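Local structure of iron-regulated ABC transporter siderophore-binding protein SirA (3MWF) at residues 40-45 / 63-68; 159-164 / 188-193; 183-188 / 281-286; 220-225 / 261-266. The protein binds the siderophore staphyloferrin B and, as the substrate-binding component of an iron-regulated ABC transporter, probably delivers it for uptake into Staphylococcus aureus. All blocks are in the same frame, centred on the assembly; numbering follows the deposited sequence. Where two conformers were deposited one is given.

Contact 1 of 4, residues 40-45 / 63-68; sequences VKPVGA and KDTKIV
Val43 and Ala45 pair through their backbones with Lys66 and Val68, where strands 44-45 and 66-70 run parallel. Lys66 N donates to Val43 O in a nearly straight bond (172° at the hydrogen), Ala45 N to Lys66 O at 2.9 Å, and Val68 N to Ala45 O. Between these bonds lie two CA-H...O contacts, from Gly44 CA to Lys66 O and from Ile67 CA to Ala45 O.

Side-chain polarity enters at the start of the pairing. Thr65 OG1, beside its own backbone N (chi1 -59°), donates to Pro42 O at 2.8 Å, tying the loop before strand 44-45 to the residue just ahead of Lys66. A water extends this grip by donating to both Val43 O and Asp64 O.

Apolar contacts are small. Thr65 CG2 lies 3.8 Å from Ala45 CB. Gly44 leaves room for Val68 CG1, which reaches within 4.2 Å of Gly44 CA. Thr32 of helix 29-37 and Thr26 of strand 24-26 touch Ala45.

With Val43 and Gly44 also bonded through their backbones to Val24 and Thr26, strand 44-45 lies between strands 24-26 and 66-70 in the mixed, largely parallel sheet of one lobe of a periplasmic-binding-protein fold.

Contact 2 of 4, residues 159-164 / 188-193; sequences WPLKAS and LGFKRN
Leu161 and Ala163 each form a backbone hydrogen bond with Lys191, which bridges the start of strand 163-168 to the loop between helices 179-187 and 194-201. Lys191 N donates to Leu161 O at 2.9 Å, with 172° at the hydrogen, and Ala163 N returns a bond to Lys191 O. This single beta bridge pairs Lys162 with Lys191. Farther along, a water donates to Ala163 O and accepts from Asn193 N; Asn193 is the N-cap of the following helix, its OD1 taken by Leu196 N and its ND2 by Asn219 O and Leu217 O.

Packing gathers round Phe190. The six-membered ring of Trp159 meets it edge to face, a T-shaped pair with centroids 5.0 Å apart and planes at 73°. Trp159 CG lies anti to the backbone N (chi1 -168°), and the indole ends with CH2 over the centre of the phenyl ring. Ala163 CB approaches Phe190 CD1 at 3.8 Å, and Leu161 CB is close to the same atom. On the outer side, Pro160, which follows a cis peptide bond, lays CG against Lys191 CG at 3.8 Å.

Gly189 closes helix 179-187 in a Schellman motif with positive phi. Just before it, Leu188 O is buried without a polar partner, at the indole edge 3.4 Å from Trp159 CZ2.

Contact 3 of 4, residues 183-188 / 281-286; sequences EILNDL and LKLIDD
Leu188, at the C-terminal end of segment 183-188, and Ile284 of helix 277-290 make the closest contact. Leu188 CD2 lies 4.0 Å from Ile284 CG1, with Leu188 CD1 almost as near, so both leucine methyls embrace one methylene. With CG1 anti to the carbonyl carbon (chi1 -63°), the end of Ile284 swings nearer to the leucine.

The rest of the interface is looser. Ile184 and Leu283 meet tip to tip, Ile184 CD1 against Leu283 CD1 at 4.2 Å, and Ile184 CG2 approaches Leu283 CD2 at the same distance. Leu185 CD2 touches Leu283 CD2 only at 4.4 Å. The short axes pass 11.0 Å apart at a crossing angle of -64°, a separation bridged by side chains alone. Tyr140 of helix 130-155 packs on both Ile184 and Ile284.

Charges sit on the flanks, away from this apolar strip. Asp187 pairs with Lys117 and hydrogen-bonds Tyr140, Glu183 pairs with Lys115, and Asp285 pairs with Lys143; Lys282 and Asp286 form a long ion pair along their own helix.

No hydrogen bond crosses between the segments, and every touching residue is buried. Cohesion here therefore rests on hydrophobic burial, while the carboxylates of Glu183, Asp187 and Asp285 pair with lysines outside the two segments.

Contact 4 of 4, residues 220-225 / 261-266; sequences ADHIFV and QVSDDL
His222 meets both Gln261 and Ser263 where strand 222-227 runs parallel to strand 262-263, the edge strand of a mixed five-stranded sheet. Its NE2 and Ser263 OG share a hydrogen bond of 2.8 Å, with the hydroxyl at the ring edge. At ND1, Gln261 NE2 makes a weak bond, bent to 118° at the hydrogen. Gln261 O lies over the centre of the imidazole, 3.2 Å above its plane. The NE2 bond, with the weak one at ND1, would limit rotation of the ring, whose CG is anti to the backbone N (chi1 -162°).

The backbone sets these groups in place. Ile223 N donates to Gln261 O, Ser263 N to Ile223 O, and Val225 N to Ser263 O, the last at 2.8 Å. Alternating side chains then pack: Val225 CG2 meets Val262 CG1 at 3.7 Å, while on the face of Phe224 and Ser263 the phenyl ring lies close to the serine CB.

Farther out, Trp271 meets the ring of Phe224 at a shallow angle, and Leu287 of helix 277-290 touches the Phe224 side chain. Asp265 is held by a salt bridge to Lys227. Past the paired residues the Leu266 side chain points toward strand 222-227, its CD1 at the edge of the Phe224 ring and 3.6 Å from Phe224 CB.

In the fold
Contact 1 comes first along the chain and stands apart, in the sheet that holds strands 44-45 and 66-70; its centre is 38 Å from that of contact 2 and 35 Å from that of contact 4, both on the opposite side of the chain's centre. Contacts 2, 3 and 4 cluster with centres 12 to 14 Å apart. The segments of contacts 2 and 3 alternate along the chain; contact 4 follows contact 2, both its segments falling between those of contact 3. Contacts 2 and 4 reach the same sheet through neighbouring strands 163-168 and 222-227. Contacts 2 and 3 share Leu188, and Leu185 packs on Phe224. This division is consistent with a two-lobed binding protein holding staphyloferrin B between its lobes.

Contact 1 of 4, residues 40-45 / 63-68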
loop_
_atom_site.group_PDB
_atom_site.type_symbol
_atom_site.label_atom_id
_atom_site.label_comp_id
_atom_site.label_asym_id
_atom_site.label_seq_id
_atom_site.Cartn_x
_atom_site.Cartn_y
_atom_site.Cartn_z
ATOM N N VAL A 40 0.487 6.131 -18.434
ATOM C CA VAL A 40 -0.374 7.308 -18.457
ATOM C C VAL A 40 -0.005 8.287 -17.340
ATOM O O VAL A 40 -0.328 8.038 -16.172
ATOM C CB VAL A 40 -1.875 6.910 -18.318
ATOM C CG1 VAL A 40 -2.780 8.132 -18.425
ATOM C CG2 VAL A 40 -2.272 5.874 -19.350
ATOM N N LYS A 41 0.658 9.394 -17.683
ATOM C CA LYS A 41 0.998 10.422 -16.691
ATOM C C LYS A 41 -0.246 11.227 -16.299
ATOM O O LYS A 41 -0.828 11.908 -17.143
ATOM C CB LYS A 41 2.084 11.376 -17.219
ATOM C CG LYS A 41 3.395 10.707 -17.648
ATOM C CD LYS A 41 3.449 10.502 -19.166
ATOM C CE LYS A 41 4.851 10.139 -19.645
ATOM N NZ LYS A 41 5.843 11.205 -19.283
ATOM N N PRO A 42 -0.657 11.158 -15.014
ATOM C CA PRO A 42 -1.834 11.895 -14.575
ATOM C C PRO A 42 -1.676 13.405 -14.783
ATOM O O PRO A 42 -0.581 13.942 -14.622
ATOM C CB PRO A 42 -1.932 11.564 -13.071
ATOM C CG PRO A 42 -1.196 10.288 -12.912
ATOM C CD PRO A 42 -0.046 10.395 -13.906
ATOM N N VAL A 43 -2.758 14.075 -15.161
ATOM C CA VAL A 43 -2.729 15.529 -15.225
ATOM C C VAL A 43 -2.797 16.150 -13.833
ATOM O O VAL A 43 -2.375 17.296 -13.622
ATOM C CB VAL A 43 -3.783 16.113 -16.201
ATOM C CG1 VAL A 43 -3.512 15.556 -17.612
ATOM C CG2 VAL A 43 -5.223 15.826 -15.732
ATOM N N GLY A 44 -3.334 15.372 -12.883
ATOM C CA GLY A 44 -3.470 15.800 -11.496
ATOM C C GLY A 44 -3.334 14.602 -10.563
ATOM O O GLY A 44 -3.710 13.502 -10.916
ATOM N N ALA A 45 -2.786 14.842 -9.381
ATOM C CA ALA A 45 -2.596 13.776 -8.370
ATOM C C ALA A 45 -2.673 14.360 -6.994
ATOM O O ALA A 45 -2.325 15.518 -6.774
ATOM C CB ALA A 45 -1.265 13.074 -8.556
ATOM N N LYS A 63 6.318 15.089 -13.805
ATOM C CA LYS A 63 6.627 16.494 -14.050
ATOM C C LYS A 63 5.419 17.123 -14.775
ATOM O O LYS A 63 4.827 16.520 -15.681
ATOM C CB LYS A 63 7.960 16.648 -14.786
ATOM C CG LYS A 63 7.945 16.293 -16.247
ATOM C CD LYS A 63 9.287 15.684 -16.707
ATOM C CE LYS A 63 10.493 16.260 -15.961
ATOM N NZ LYS A 63 11.491 15.177 -15.680
ATOM N N ASP A 64 5.013 18.300 -14.332
ATOM C CA ASP A 64 3.803 18.957 -14.854
ATOM C C ASP A 64 2.477 18.387 -14.338
ATOM O O ASP A 64 1.422 18.981 -14.588
ATOM C CB ASP A 64 3.756 18.983 -16.401
ATOM C CG ASP A 64 4.937 19.707 -17.027
ATOM O OD1 ASP A 64 5.262 20.842 -16.605
ATOM O OD2 ASP A 64 5.519 19.127 -17.973
ATOM N N THR A 65 2.504 17.238 -13.653
ATOM C CA THR A 65 1.314 16.801 -12.910
ATOM C C THR A 65 0.984 17.829 -11.834
ATOM O O THR A 65 1.831 18.194 -11.016
ATOM C CB THR A 65 1.512 15.401 -12.256
ATOM O OG1 THR A 65 1.796 14.432 -13.266
ATOM C CG2 THR A 65 0.255 14.988 -11.452
ATOM N N LYS A 66 -0.253 18.318 -11.826
ATOM C CA LYS A 66 -0.672 19.303 -10.871
ATOM C C LYS A 66 -1.106 18.600 -9.588
ATOM O O LYS A 66 -1.769 17.556 -9.632
ATOM C CB LYS A 66 -1.830 20.131 -11.454
ATOM C CG LYS A 66 -2.695 20.883 -10.456
ATOM C CD LYS A 66 -2.059 22.222 -10.079
ATOM C CE LYS A 66 -2.800 22.870 -8.934
ATOM N NZ LYS A 66 -2.219 24.225 -8.712
ATOM N N ILE A 67 -0.761 19.192 -8.460
ATOM C CA ILE A 67 -1.165 18.633 -7.161
ATOM C C ILE A 67 -2.564 19.135 -6.842
ATOM O O ILE A 67 -2.806 20.346 -6.835
ATOM C CB ILE A 67 -0.137 18.978 -6.039
ATOM C CG1 ILE A 67 1.231 18.375 -6.376
ATOM C CG2 ILE A 67 -0.670 18.549 -4.666
ATOM C CD1 ILE A 67 1.247 16.866 -6.501
ATOM N N VAL A 68 -3.492 18.214 -6.581
ATOM C CA VAL A 68 -4.856 18.606 -6.280
ATOM C C VAL A 68 -5.201 18.590 -4.793
ATOM O O VAL A 68 -6.370 18.728 -4.437
ATOM C CB VAL A 68 -5.886 17.798 -7.101
ATOM C CG1 VAL A 68 -5.599 17.969 -8.583
ATOM C CG2 VAL A 68 -5.828 16.291 -6.715
HETATM O O HOH W 1 -1.302 18.893 -15.493
#

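Contact 2 of 4, residues 159-164 / 188-193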
loop_
_atom_site.group_PDB
_atom_site.type_symbol
_atom_site.label_atom_id
_atom_site.label_comp_id
_atom_site.label_asym_id
_atom_site.label_seq_id
_atom_site.Cartn_x
_atom_site.Cartn_y
_atom_site.Cartn_z
ATOM N N TRP A 159 9.639 -23.431 6.386
ATOM C CA TRP A 159 8.696 -22.707 5.516
ATOM C C TRP A 159 7.311 -23.359 5.599
ATOM O O TRP A 159 7.203 -24.598 5.550
ATOM C CB TRP A 159 9.210 -22.643 4.057
ATOM C CG TRP A 159 8.414 -21.662 3.223
ATOM C CD1 TRP A 159 7.485 -21.957 2.272
ATOM C CD2 TRP A 159 8.444 -20.227 3.331
ATOM N NE1 TRP A 159 6.950 -20.791 1.758
ATOM C CE2 TRP A 159 7.526 -19.721 2.393
ATOM C CE3 TRP A 159 9.168 -19.329 4.128
ATOM C CZ2 TRP A 159 7.285 -18.330 2.236
ATOM C CZ3 TRP A 159 8.935 -17.938 3.975
ATOM C CH2 TRP A 159 8.016 -17.460 3.027
ATOM N N PRO A 160 6.235 -22.550 5.718
ATOM C CA PRO A 160 6.234 -21.058 5.763
ATOM C C PRO A 160 6.494 -20.440 7.134
ATOM O O PRO A 160 6.038 -20.965 8.165
ATOM C CB PRO A 160 4.807 -20.716 5.331
ATOM C CG PRO A 160 3.977 -21.889 5.940
ATOM C CD PRO A 160 4.863 -23.093 5.605
ATOM N N LEU A 161 7.198 -19.307 7.136
ATOM C CA LEU A 161 7.429 -18.522 8.327
ATOM C C LEU A 161 6.159 -17.732 8.627
ATOM O O LEU A 161 5.435 -17.345 7.713
ATOM C CB LEU A 161 8.573 -17.520 8.109
ATOM C CG LEU A 161 9.936 -18.121 7.762
ATOM C CD1 LEU A 161 10.954 -16.986 7.675
ATOM C CD2 LEU A 161 10.320 -19.175 8.796
ATOM N N LYS A 162 5.938 -17.480 9.904
ATOM C CA LYS A 162 4.985 -16.442 10.302
ATOM C C LYS A 162 5.668 -15.066 10.315
ATOM O O LYS A 162 6.810 -14.908 10.769
ATOM C CB LYS A 162 4.367 -16.772 11.652
ATOM C CG LYS A 162 3.393 -17.922 11.548
ATOM C CD LYS A 162 2.842 -18.303 12.923
ATOM C CE LYS A 162 3.672 -19.366 13.599
ATOM N NZ LYS A 162 3.160 -19.696 14.975
ATOM N N ALA A 163 4.940 -14.064 9.819
ATOM C CA ALA A 163 5.466 -12.691 9.734
ATOM C C ALA A 163 4.468 -11.743 10.385
ATOM O O ALA A 163 3.267 -12.029 10.430
ATOM C CB ALA A 163 5.674 -12.285 8.251
ATOM N N SER A 164 4.977 -10.635 10.912
ATOM C CA SER A 164 4.079 -9.490 11.224
ATOM C C SER A 164 4.782 -8.223 10.783
ATOM O O SER A 164 6.011 -8.181 10.735
ATOM C CB SER A 164 3.704 -9.429 12.700
ATOM O OG SER A 164 4.819 -9.166 13.545
ATOM N N LEU A 188 3.128 -13.887 -0.807
ATOM C CA LEU A 188 4.453 -14.505 -0.810
ATOM C C LEU A 188 4.518 -15.811 -0.016
ATOM O O LEU A 188 5.542 -16.482 -0.005
ATOM C CB LEU A 188 5.474 -13.510 -0.280
ATOM C CG LEU A 188 5.635 -12.294 -1.183
ATOM C CD1 LEU A 188 6.492 -11.293 -0.472
ATOM C CD2 LEU A 188 6.270 -12.705 -2.572
ATOM N N GLY A 189 3.423 -16.142 0.660
ATOM C CA GLY A 189 3.320 -17.383 1.438
ATOM C C GLY A 189 3.628 -17.328 2.913
ATOM O O GLY A 189 3.614 -18.367 3.588
ATOM N N PHE A 190 3.910 -16.132 3.438
ATOM C CA PHE A 190 4.084 -15.958 4.865
ATOM C C PHE A 190 2.743 -16.173 5.521
ATOM O O PHE A 190 1.723 -15.849 4.931
ATOM C CB PHE A 190 4.569 -14.540 5.189
ATOM C CG PHE A 190 6.022 -14.297 4.805
ATOM C CD1 PHE A 190 7.055 -14.683 5.665
ATOM C CD2 PHE A 190 6.334 -13.671 3.599
ATOM C CE1 PHE A 190 8.389 -14.448 5.335
ATOM C CE2 PHE A 190 7.701 -13.445 3.235
ATOM C CZ PHE A 190 8.706 -13.832 4.092
ATOM N N LYS A 191 2.765 -16.690 6.744
ATOM C CA LYS A 191 1.534 -16.899 7.519
ATOM C C LYS A 191 1.525 -16.006 8.751
ATOM O O LYS A 191 2.474 -15.254 9.004
ATOM C CB LYS A 191 1.403 -18.375 7.931
ATOM C CG LYS A 191 1.373 -19.315 6.760
ATOM C CD LYS A 191 0.265 -19.020 5.788
ATOM C CE LYS A 191 0.335 -19.924 4.531
ATOM N NZ LYS A 191 -0.706 -19.571 3.535
ATOM N N ARG A 192 0.420 -16.068 9.509
ATOM C CA ARG A 192 0.248 -15.233 10.697
ATOM C C ARG A 192 -0.041 -16.105 11.908
ATOM O O ARG A 192 -0.620 -17.198 11.760
ATOM C CB ARG A 192 -0.946 -14.290 10.497
ATOM C CG ARG A 192 -0.853 -13.463 9.223
ATOM C CD ARG A 192 -1.997 -12.463 9.140
ATOM N NE ARG A 192 -2.000 -11.708 7.874
ATOM C CZ ARG A 192 -2.653 -12.047 6.762
ATOM N NH1 ARG A 192 -3.388 -13.173 6.713
ATOM N NH2 ARG A 192 -2.580 -11.264 5.687
ATOM N N ASN A 193 0.314 -15.628 13.095
ATOM C CA ASN A 193 -0.048 -16.348 14.322
ATOM C C ASN A 193 -1.559 -16.472 14.379
ATOM O O ASN A 193 -2.283 -15.669 13.786
ATOM C CB ASN A 193 0.570 -15.732 15.586
ATOM C CG ASN A 193 -0.114 -14.461 16.024
ATOM O OD1 ASN A 193 -1.294 -14.479 16.453
ATOM N ND2 ASN A 193 0.618 -13.348 15.974
HETATM O O HOH W 2 2.313 -13.579 12.784
#

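Contact 3 of 4, residues 183-188 / 281-286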
loop_
_atom_site.group_PDB
_atom_site.type_symbol
_atom_site.label_atom_id
_atom_site.label_comp_id
_atom_site.label_asym_id
_atom_site.label_seq_id
_atom_site.Cartn_x
_atom_site.Cartn_y
_atom_site.Cartn_z
ATOM N N GLU A 183 -0.945 -7.831 2.864
ATOM C CA GLU A 183 -1.449 -8.612 1.734
ATOM C C GLU A 183 -0.345 -9.161 0.828
ATOM O O GLU A 183 -0.461 -10.292 0.347
ATOM C CB GLU A 183 -2.466 -7.837 0.901
ATOM C CG GLU A 183 -3.765 -7.538 1.692
ATOM C CD GLU A 183 -4.940 -7.208 0.784
ATOM O OE1 GLU A 183 -4.831 -7.212 -0.452
ATOM O OE2 GLU A 183 -6.030 -6.968 1.312
ATOM N N ILE A 184 0.704 -8.366 0.582
ATOM C CA ILE A 184 1.836 -8.841 -0.213
ATOM C C ILE A 184 2.548 -10.000 0.483
ATOM O O ILE A 184 2.821 -11.022 -0.152
ATOM C CB ILE A 184 2.792 -7.694 -0.549
ATOM C CG1 ILE A 184 2.090 -6.771 -1.557
ATOM C CG2 ILE A 184 4.101 -8.243 -1.194
ATOM C CD1 ILE A 184 2.753 -5.378 -1.658
ATOM N N LEU A 185 2.802 -9.869 1.783
ATOM C CA LEU A 185 3.415 -10.988 2.505
ATOM C C LEU A 185 2.536 -12.234 2.397
ATOM O O LEU A 185 3.067 -13.352 2.289
ATOM C CB LEU A 185 3.713 -10.664 3.972
ATOM C CG LEU A 185 4.709 -9.542 4.233
ATOM C CD1 LEU A 185 4.977 -9.451 5.719
ATOM C CD2 LEU A 185 5.999 -9.729 3.413
ATOM N N ASN A 186 1.220 -12.057 2.504
ATOM C CA ASN A 186 0.300 -13.185 2.329
ATOM C C ASN A 186 0.466 -13.834 0.920
ATOM O O ASN A 186 0.524 -15.069 0.784
ATOM C CB ASN A 186 -1.165 -12.751 2.551
ATOM C CG ASN A 186 -2.095 -13.952 2.741
ATOM O OD1 ASN A 186 -2.822 -14.368 1.822
ATOM N ND2 ASN A 186 -2.049 -14.523 3.912
ATOM N N ASP A 187 0.583 -13.010 -0.118
ATOM C CA ASP A 187 0.838 -13.523 -1.466
ATOM C C ASP A 187 2.119 -14.348 -1.521
ATOM O O ASP A 187 2.190 -15.378 -2.215
ATOM C CB ASP A 187 0.985 -12.357 -2.462
ATOM C CG ASP A 187 -0.338 -11.715 -2.849
ATOM O OD1 ASP A 187 -1.434 -12.252 -2.575
ATOM O OD2 ASP A 187 -0.279 -10.653 -3.485
ATOM N N LEU A 188 3.128 -13.887 -0.807
ATOM C CA LEU A 188 4.453 -14.505 -0.810
ATOM C C LEU A 188 4.518 -15.811 -0.016
ATOM O O LEU A 188 5.542 -16.482 -0.005
ATOM C CB LEU A 188 5.474 -13.510 -0.280
ATOM C CG LEU A 188 5.635 -12.294 -1.183
ATOM C CD1 LEU A 188 6.492 -11.293 -0.472
ATOM C CD2 LEU A 188 6.270 -12.705 -2.572
ATOM N N LEU A 281 6.986 -4.698 -6.341
ATOM C CA LEU A 281 8.198 -5.350 -6.824
ATOM C C LEU A 281 9.386 -4.976 -5.946
ATOM O O LEU A 281 10.214 -5.833 -5.586
ATOM C CB LEU A 281 8.441 -4.960 -8.296
ATOM C CG LEU A 281 7.257 -5.229 -9.237
ATOM C CD1 LEU A 281 7.627 -4.799 -10.666
ATOM C CD2 LEU A 281 6.841 -6.711 -9.236
ATOM N N LYS A 282 9.469 -3.699 -5.570
ATOM C CA LYS A 282 10.500 -3.255 -4.649
ATOM C C LYS A 282 10.452 -3.901 -3.258
ATOM O O LYS A 282 11.484 -4.187 -2.669
ATOM C CB LYS A 282 10.481 -1.736 -4.542
ATOM C CG LYS A 282 11.645 -1.156 -3.802
ATOM C CD LYS A 282 12.824 -1.008 -4.755
ATOM C CE LYS A 282 13.863 -0.092 -4.163
ATOM N NZ LYS A 282 14.628 -0.824 -3.115
ATOM N N LEU A 283 9.252 -4.088 -2.722
ATOM C CA LEU A 283 9.099 -4.735 -1.421
ATOM C C LEU A 283 9.657 -6.171 -1.470
ATOM O O LEU A 283 10.446 -6.567 -0.599
ATOM C CB LEU A 283 7.625 -4.677 -0.966
ATOM C CG LEU A 283 7.311 -5.049 0.489
ATOM C CD1 LEU A 283 5.921 -4.534 0.891
ATOM C CD2 LEU A 283 7.390 -6.569 0.714
ATOM N N ILE A 284 9.328 -6.896 -2.526
ATOM C CA ILE A 284 9.838 -8.273 -2.711
ATOM C C ILE A 284 11.381 -8.271 -2.786
ATOM O O ILE A 284 12.060 -9.092 -2.146
ATOM C CB ILE A 284 9.197 -8.961 -3.946
ATOM C CG1 ILE A 284 7.664 -9.117 -3.751
ATOM C CG2 ILE A 284 9.805 -10.360 -4.121
ATOM C CD1 ILE A 284 6.829 -9.537 -4.998
ATOM N N ASP A 285 11.942 -7.315 -3.525
ATOM C CA ASP A 285 13.411 -7.151 -3.560
ATOM C C ASP A 285 13.977 -6.903 -2.169
ATOM O O ASP A 285 15.012 -7.476 -1.804
ATOM C CB ASP A 285 13.806 -5.963 -4.452
ATOM C CG ASP A 285 13.744 -6.274 -5.916
ATOM O OD1 ASP A 285 13.614 -7.461 -6.317
ATOM O OD2 ASP A 285 13.841 -5.286 -6.684
ATOM N N ASP A 286 13.312 -6.037 -1.397
ATOM C CA ASP A 286 13.708 -5.750 -0.020
ATOM C C ASP A 286 13.783 -7.017 0.822
ATOM O O ASP A 286 14.715 -7.191 1.604
ATOM C CB ASP A 286 12.726 -4.777 0.633
ATOM C CG ASP A 286 13.053 -3.332 0.342
ATOM O OD1 ASP A 286 14.055 -3.079 -0.356
ATOM O OD2 ASP A 286 12.299 -2.448 0.819
#

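Contact 4 of 4, residues 220-225 / 261-266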
loop_
_atom_site.group_PDB
_atom_site.type_symbol
_atom_site.label_atom_id
_atom_site.label_comp_id
_atom_site.label_asym_id
_atom_site.label_seq_id
_atom_site.Cartn_x
_atom_site.Cartn_y
_atom_site.Cartn_z
ATOM N N ALA A 220 5.614 -13.564 15.755
ATOM C CA ALA A 220 5.948 -14.045 14.435
ATOM C C ALA A 220 7.362 -14.598 14.479
ATOM O O ALA A 220 8.117 -14.318 15.421
ATOM C CB ALA A 220 5.877 -12.892 13.422
ATOM N N ASP A 221 7.707 -15.403 13.482
ATOM C CA ASP A 221 9.107 -15.836 13.273
ATOM C C ASP A 221 10.026 -14.710 12.777
ATOM O O ASP A 221 11.222 -14.712 13.066
ATOM C CB ASP A 221 9.147 -16.992 12.298
ATOM C CG ASP A 221 8.282 -18.147 12.760
ATOM O OD1 ASP A 221 8.344 -18.492 13.956
ATOM O OD2 ASP A 221 7.524 -18.655 11.925
ATOM N N HIS A 222 9.461 -13.760 12.038
ATOM C CA HIS A 222 10.185 -12.558 11.626
ATOM C C HIS A 222 9.245 -11.351 11.689
ATOM O O HIS A 222 8.082 -11.451 11.268
ATOM C CB HIS A 222 10.705 -12.718 10.192
ATOM C CG HIS A 222 11.789 -11.745 9.852
ATOM N ND1 HIS A 222 13.128 -12.086 9.876
ATOM C CD2 HIS A 222 11.736 -10.425 9.554
ATOM C CE1 HIS A 222 13.855 -11.010 9.609
ATOM N NE2 HIS A 222 13.032 -9.990 9.401
ATOM N N ILE A 223 9.776 -10.222 12.151
ATOM C CA ILE A 223 8.969 -9.007 12.314
ATOM C C ILE A 223 9.594 -7.888 11.510
ATOM O O ILE A 223 10.804 -7.677 11.563
ATOM C CB ILE A 223 8.830 -8.619 13.816
ATOM C CG1 ILE A 223 7.980 -9.659 14.566
ATOM C CG2 ILE A 223 8.259 -7.171 13.982
ATOM C CD1 ILE A 223 7.895 -9.418 16.092
ATOM N N PHE A 224 8.756 -7.182 10.752
ATOM C CA PHE A 224 9.195 -6.099 9.897
ATOM C C PHE A 224 8.712 -4.829 10.535
ATOM O O PHE A 224 7.503 -4.658 10.726
ATOM C CB PHE A 224 8.565 -6.306 8.516
ATOM C CG PHE A 224 9.012 -7.576 7.855
ATOM C CD1 PHE A 224 10.256 -7.622 7.213
ATOM C CD2 PHE A 224 8.244 -8.750 7.932
ATOM C CE1 PHE A 224 10.702 -8.789 6.627
ATOM C CE2 PHE A 224 8.670 -9.936 7.330
ATOM C CZ PHE A 224 9.916 -9.957 6.670
ATOM N N VAL A 225 9.642 -3.945 10.892
ATOM C CA VAL A 225 9.266 -2.720 11.609
ATOM C C VAL A 225 9.275 -1.488 10.697
ATOM O O VAL A 225 10.295 -1.199 10.068
ATOM C CB VAL A 225 10.207 -2.493 12.813
ATOM C CG1 VAL A 225 9.945 -1.150 13.483
ATOM C CG2 VAL A 225 10.037 -3.610 13.831
ATOM N N GLN A 261 15.439 -11.717 14.686
ATOM C CA GLN A 261 14.832 -11.816 13.369
ATOM C C GLN A 261 13.897 -10.628 13.195
ATOM O O GLN A 261 12.716 -10.808 12.900
ATOM C CB GLN A 261 14.016 -13.095 13.245
ATOM C CG GLN A 261 14.857 -14.354 13.037
ATOM C CD GLN A 261 15.693 -14.297 11.780
ATOM O OE1 GLN A 261 16.920 -14.403 11.839
ATOM N NE2 GLN A 261 15.045 -14.107 10.639
ATOM N N VAL A 262 14.426 -9.431 13.415
ATOM C CA VAL A 262 13.629 -8.208 13.272
ATOM C C VAL A 262 14.317 -7.396 12.187
ATOM O O VAL A 262 15.544 -7.204 12.248
ATOM C CB VAL A 262 13.536 -7.412 14.609
ATOM C CG1 VAL A 262 12.720 -6.134 14.438
ATOM C CG2 VAL A 262 12.886 -8.246 15.704
ATOM N N SER A 263 13.550 -6.977 11.175
ATOM C CA SER A 263 14.065 -6.019 10.182
ATOM C C SER A 263 13.597 -4.632 10.535
ATOM O O SER A 263 12.396 -4.360 10.513
ATOM C CB SER A 263 13.607 -6.372 8.775
ATOM O OG SER A 263 14.093 -7.633 8.341
ATOM N N ASP A 264 14.551 -3.773 10.868
ATOM C CA ASP A 264 14.300 -2.456 11.406
ATOM C C ASP A 264 14.514 -1.436 10.302
ATOM O O ASP A 264 15.047 -1.768 9.264
ATOM C CB ASP A 264 15.307 -2.178 12.535
ATOM C CG ASP A 264 14.670 -1.515 13.706
ATOM O OD1 ASP A 264 13.623 -0.846 13.515
ATOM O OD2 ASP A 264 15.214 -1.663 14.836
ATOM N N ASP A 265 14.123 -0.192 10.545
ATOM C CA ASP A 265 14.277 0.872 9.530
ATOM C C ASP A 265 14.043 0.442 8.072
ATOM O O ASP A 265 14.935 0.454 7.225
ATOM C CB ASP A 265 15.622 1.567 9.663
ATOM C CG ASP A 265 15.506 2.880 10.380
ATOM O OD1 ASP A 265 15.423 2.854 11.637
ATOM O OD2 ASP A 265 15.480 3.923 9.689
ATOM N N LEU A 266 12.830 0.012 7.819
ATOM C CA LEU A 266 12.388 -0.274 6.479
ATOM C C LEU A 266 11.898 1.041 5.893
ATOM O O LEU A 266 11.479 1.914 6.641
ATOM C CB LEU A 266 11.245 -1.267 6.563
ATOM C CG LEU A 266 11.630 -2.594 7.216
ATOM C CD1 LEU A 266 10.374 -3.415 7.399
ATOM C CD2 LEU A 266 12.635 -3.328 6.334
#